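Local coordinates for female germline-specific tumor suppressor gld-1 (Caenorhabditis elegans, PDB 3K6T), which binds messenger RNAs as a homodimer through a UACUCAU consensus, represses glp-1 translation in the embryo, and is represented here by its Qua1 homodimerization domain, at residues E8-L13 against D36-V41; K15-L20 against N29-L34. All blocks are in the same frame, centred on the assembly; numbering follows the deposited sequence.

Overall arrangement
Both contacts join the same two helices, 7-20 and 28-49, which run antiparallel as the two arms of a helical hairpin, the helix-turn-helix of the Qua1 homodimerization domain. Contact 2 (15-20 with 29-34) lies beside the connecting loop and is nested, along the chain, inside the longer loop closed by contact 1 (8-13 with 36-41). Their centres are about 10 Å apart, and they merge into one continuous seam where I38 CD1 packs on K17 CD at 3.7 Å. The centre of contact 1 lies about 3 Å from the centre of the chain, that of contact 2 about 9 Å. Each contact also touches the second subunit, so the seam that closes the hairpin helps to shape the surface through which the homodimer forms.

Contact 1: E8-L13 against D36-V41; sequences EYLADL and DEIGRV
Y9, L10 and L13 of helix segment 8-13 meet E37, I38 and V41 of segment 36-41 across axes 10.0 Å apart, the two segments running nearly antiparallel at 157°, with L10 opposite I38. The polar side of the contact turns on E37. Y9, its CG anti to the backbone N (chi1 -179°), carries its hydroxyl to this glutamate, and Y9 OH donates to E37 OE2 at 2.6 Å, meeting the anti lone pair of that oxygen, the one turned away from OE1; the ring stands almost upright, 81° from the carboxylate plane. R40 grips E37 side-on, NE to E37 OE1 at 3.0 Å and NH2 to E37 OE2 at 2.9 Å, both nearly straight and both from above the carboxylate plane.

Beside this network lies an apolar core of forked side chains, which offer methyls in two directions: V41 puts CG2 on Y9 CE2 at 3.5 Å and CG1 on L10. L13 sets CD1 over one face of the Y9 ring, toward the rim. L13 CB packs on I38 CG1 at 3.8 Å, while L10 CD1 reaches I38 CG2 at 4.0 Å. An alanine in place of E37 would probably leave the R40 guanidinium without its counter-charge and the Y9 hydroxyl without the oxygen that accepts its proton.

R32 of the second subunit also bonds Y9 OH, and H3 stacks on the ring. The buried carboxylate, with two donors on OE2, is therefore likely to stay ionised, and its network links the hairpin's helices to the dimer partner.

Contact 2: K15-L20 against N29-L34; sequences KEKKHL and NVERLL
K17 and E31 reach toward each other obliquely between segments 15-20 and 29-34, and their charged ends meet in a salt bridge, NZ to OE2 at 2.8 Å. The ammonium meets this oxygen nearly along its C-O axis. K17 runs extended until its last torsion turns (chi4 61°), bringing NZ round to the carboxylate, while E31 bends at chi2 (72°) to present its oxygens to the facing helix. A long, flexible lysine suits this edge because its methylenes can line the seam while its charge is satisfied farther out. NZ has a second acid, D35, whose carboxylate lies close to E31 OE2; the lysine probably eases the repulsion between them. The other oxygen of E31 is tied to the backbone through a water that donates to K17 O and to E31 OE1, each at 2.7 Å.

Under the polar edge, leucines fill the seam. L20 slides past E31 in the opposite direction and sets CD1 on V30 CG1 at 3.5 Å; the same methyl touches L34 CD2 at 3.8 Å. L34 presses CD2 against K17 CA at 3.4 Å, a tight contact, closer than carbon atoms usually come, in which a side chain packs directly on helix backbone.

The carboxylate of E16 serves the dimer, accepting hydrogen bonds from the backbone N atoms of N29 and V30 of the second subunit, near the start of that subunit's helix 28-49. V30 packs against its own counterpart there. The contact thus joins helices 7-20 and 28-49 beside their connecting loop, with the partner hairpin packed against it.

Contact 1: E8-L13 against D36-V41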
# COMPACT_ATOMS: atom_id res chain seq x y z
N GLU A 8 7.10 15.12 0.87
CA GLU A 8 7.53 14.62 -0.44
C GLU A 8 7.02 13.20 -0.71
O GLU A 8 6.57 12.89 -1.81
CB GLU A 8 9.06 14.67 -0.56
N TYR A 9 7.11 12.35 0.30
CA TYR A 9 6.59 10.99 0.20
C TYR A 9 5.09 10.99 -0.12
O TYR A 9 4.62 10.25 -0.99
CB TYR A 9 6.85 10.24 1.50
CG TYR A 9 6.36 8.80 1.53
CD1 TYR A 9 6.70 7.91 0.52
CD2 TYR A 9 5.60 8.33 2.60
CE1 TYR A 9 6.26 6.60 0.55
CE2 TYR A 9 5.17 7.03 2.64
CZ TYR A 9 5.49 6.16 1.62
OH TYR A 9 5.06 4.86 1.68
N LEU A 10 4.34 11.83 0.59
CA LEU A 10 2.91 11.99 0.37
C LEU A 10 2.63 12.39 -1.08
O LEU A 10 1.73 11.85 -1.73
CB LEU A 10 2.33 13.06 1.31
CG LEU A 10 0.83 13.32 1.26
CD1 LEU A 10 0.05 12.02 1.46
CD2 LEU A 10 0.40 14.36 2.29
N ALA A 11 3.40 13.35 -1.56
CA ALA A 11 3.29 13.80 -2.94
C ALA A 11 3.51 12.64 -3.91
O ALA A 11 2.77 12.50 -4.89
CB ALA A 11 4.29 14.92 -3.21
N ASP A 12 4.52 11.82 -3.65
CA ASP A 12 4.80 10.67 -4.51
C ASP A 12 3.63 9.70 -4.53
O ASP A 12 3.24 9.20 -5.58
CB ASP A 12 6.09 9.96 -4.07
CG ASP A 12 7.35 10.73 -4.44
OD1 ASP A 12 7.28 11.58 -5.35
OD2 ASP A 12 8.40 10.49 -3.82
N LEU A 13 3.05 9.43 -3.36
CA LEU A 13 1.93 8.50 -3.27
C LEU A 13 0.73 9.03 -4.04
O LEU A 13 0.07 8.29 -4.78
CB LEU A 13 1.52 8.27 -1.81
CG LEU A 13 2.57 7.68 -0.86
CD1 LEU A 13 2.03 7.71 0.55
CD2 LEU A 13 2.96 6.26 -1.27
N ASP A 36 -4.73 3.43 2.11
CA ASP A 36 -4.36 3.20 3.51
C ASP A 36 -3.07 3.96 3.84
O ASP A 36 -2.96 4.57 4.90
CB ASP A 36 -4.12 1.72 3.80
CG ASP A 36 -5.40 0.88 3.81
OD1 ASP A 36 -6.51 1.44 3.77
OD2 ASP A 36 -5.27 -0.37 3.88
N GLU A 37 -2.09 3.88 2.95
CA GLU A 37 -0.77 4.49 3.20
C GLU A 37 -0.86 6.02 3.16
O GLU A 37 -0.22 6.71 3.95
CB GLU A 37 0.28 3.97 2.19
CG GLU A 37 1.70 4.52 2.37
CD GLU A 37 2.38 4.01 3.65
OE1 GLU A 37 1.71 3.42 4.52
OE2 GLU A 37 3.61 4.20 3.77
N ILE A 38 -1.66 6.54 2.24
CA ILE A 38 -1.87 7.98 2.16
C ILE A 38 -2.50 8.49 3.46
O ILE A 38 -2.05 9.49 4.02
CB ILE A 38 -2.74 8.34 0.94
CG1 ILE A 38 -1.94 8.10 -0.35
CG2 ILE A 38 -3.25 9.79 1.03
CD1 ILE A 38 -2.73 8.31 -1.63
N GLY A 39 -3.50 7.76 3.95
CA GLY A 39 -4.15 8.06 5.21
C GLY A 39 -3.18 8.07 6.38
O GLY A 39 -3.18 9.00 7.18
N ARG A 40 -2.35 7.04 6.48
CA ARG A 40 -1.37 6.94 7.56
C ARG A 40 -0.35 8.09 7.54
O ARG A 40 0.03 8.61 8.58
CB ARG A 40 -0.64 5.60 7.50
CG ARG A 40 0.40 5.43 8.61
CD ARG A 40 1.29 4.22 8.37
NE ARG A 40 2.25 4.43 7.29
CZ ARG A 40 3.38 5.13 7.42
NH1 ARG A 40 3.68 5.70 8.58
NH2 ARG A 40 4.19 5.27 6.38
N VAL A 41 0.11 8.45 6.34
CA VAL A 41 1.07 9.54 6.18
C VAL A 41 0.45 10.90 6.54
O VAL A 41 1.09 11.72 7.19
CB VAL A 41 1.64 9.58 4.75
CG1 VAL A 41 2.52 10.81 4.56
CG2 VAL A 41 2.43 8.32 4.47

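Contact 2: K15-L20 against N29-L34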
# COMPACT_ATOMS: atom_id res chain seq x y z
N LYS A 15 0.74 11.19 -6.50
CA LYS A 15 1.02 11.08 -7.93
C LYS A 15 0.78 9.65 -8.43
O LYS A 15 0.25 9.46 -9.52
CB LYS A 15 2.45 11.53 -8.25
CG LYS A 15 2.67 11.88 -9.71
CD LYS A 15 4.13 11.79 -10.11
CE LYS A 15 4.31 11.98 -11.62
NZ LYS A 15 5.66 11.58 -12.10
N GLU A 16 1.18 8.65 -7.65
CA GLU A 16 0.99 7.26 -8.06
C GLU A 16 -0.50 6.92 -8.10
O GLU A 16 -0.95 6.19 -8.99
CB GLU A 16 1.76 6.29 -7.14
CG GLU A 16 3.28 6.36 -7.33
CD GLU A 16 4.04 5.25 -6.63
OE1 GLU A 16 3.44 4.19 -6.34
OE2 GLU A 16 5.25 5.44 -6.38
N LYS A 17 -1.25 7.47 -7.15
CA LYS A 17 -2.70 7.28 -7.10
C LYS A 17 -3.39 7.85 -8.34
O LYS A 17 -4.33 7.25 -8.87
CB LYS A 17 -3.27 7.94 -5.83
CG LYS A 17 -4.79 7.90 -5.70
CD LYS A 17 -5.23 8.49 -4.35
CE LYS A 17 -6.74 8.72 -4.29
NZ LYS A 17 -7.51 7.45 -4.45
N LYS A 18 -2.92 9.00 -8.80
CA LYS A 18 -3.42 9.59 -10.03
C LYS A 18 -3.07 8.72 -11.26
O LYS A 18 -3.90 8.53 -12.14
CB LYS A 18 -2.88 11.01 -10.20
CG LYS A 18 -3.73 11.90 -11.08
CD LYS A 18 -3.31 13.36 -10.95
N HIS A 19 -1.85 8.20 -11.31
CA HIS A 19 -1.48 7.29 -12.39
C HIS A 19 -2.38 6.05 -12.43
O HIS A 19 -2.71 5.55 -13.50
CB HIS A 19 -0.01 6.85 -12.29
CG HIS A 19 0.97 7.97 -12.46
ND1 HIS A 19 0.73 9.05 -13.28
CD2 HIS A 19 2.20 8.16 -11.93
CE1 HIS A 19 1.77 9.87 -13.24
NE2 HIS A 19 2.68 9.35 -12.43
N LEU A 20 -2.77 5.56 -11.26
CA LEU A 20 -3.62 4.38 -11.17
C LEU A 20 -5.01 4.56 -11.75
O LEU A 20 -5.66 3.58 -12.12
CB LEU A 20 -3.75 3.91 -9.71
CG LEU A 20 -2.70 2.94 -9.17
CD1 LEU A 20 -3.04 2.56 -7.72
CD2 LEU A 20 -2.61 1.69 -10.04
N ASN A 29 -6.77 -4.14 -4.98
CA ASN A 29 -6.01 -4.25 -3.74
C ASN A 29 -4.90 -3.22 -3.64
O ASN A 29 -4.65 -2.66 -2.57
CB ASN A 29 -5.48 -5.67 -3.56
CG ASN A 29 -6.58 -6.65 -3.21
OD1 ASN A 29 -7.21 -6.54 -2.16
ND2 ASN A 29 -6.84 -7.59 -4.10
N VAL A 30 -4.22 -2.98 -4.75
CA VAL A 30 -3.22 -1.93 -4.80
C VAL A 30 -3.85 -0.58 -4.42
O VAL A 30 -3.28 0.18 -3.63
CB VAL A 30 -2.55 -1.84 -6.19
CG1 VAL A 30 -1.88 -0.50 -6.36
CG2 VAL A 30 -1.56 -2.97 -6.36
N GLU A 31 -5.03 -0.29 -4.96
CA GLU A 31 -5.69 0.98 -4.66
C GLU A 31 -5.99 1.12 -3.16
O GLU A 31 -5.79 2.18 -2.58
CB GLU A 31 -6.97 1.15 -5.48
CG GLU A 31 -7.76 2.42 -5.14
CD GLU A 31 -7.09 3.69 -5.62
OE1 GLU A 31 -6.27 3.62 -6.57
OE2 GLU A 31 -7.38 4.76 -5.05
N ARG A 32 -6.48 0.05 -2.54
CA ARG A 32 -6.77 0.06 -1.11
C ARG A 32 -5.50 0.25 -0.27
O ARG A 32 -5.49 1.04 0.67
CB ARG A 32 -7.48 -1.24 -0.69
CG ARG A 32 -7.79 -1.33 0.79
CD ARG A 32 -8.62 -2.58 1.07
NE ARG A 32 -8.01 -3.74 0.43
CZ ARG A 32 -7.01 -4.44 0.96
NH1 ARG A 32 -6.52 -4.10 2.14
NH2 ARG A 32 -6.51 -5.48 0.31
N LEU A 33 -4.45 -0.50 -0.60
CA LEU A 33 -3.18 -0.40 0.12
C LEU A 33 -2.62 1.02 0.03
O LEU A 33 -2.11 1.57 1.00
CB LEU A 33 -2.17 -1.42 -0.42
CG LEU A 33 -2.55 -2.90 -0.21
CD1 LEU A 33 -1.62 -3.85 -0.96
CD2 LEU A 33 -2.59 -3.22 1.29
N LEU A 34 -2.74 1.60 -1.15
CA LEU A 34 -2.24 2.94 -1.41
C LEU A 34 -3.04 3.99 -0.66
O LEU A 34 -2.47 4.90 -0.06
CB LEU A 34 -2.24 3.23 -2.92
CG LEU A 34 -1.86 4.65 -3.36
CD1 LEU A 34 -0.48 5.06 -2.83
CD2 LEU A 34 -1.91 4.77 -4.89
O HOH W 1 -6.50 5.69 -8.31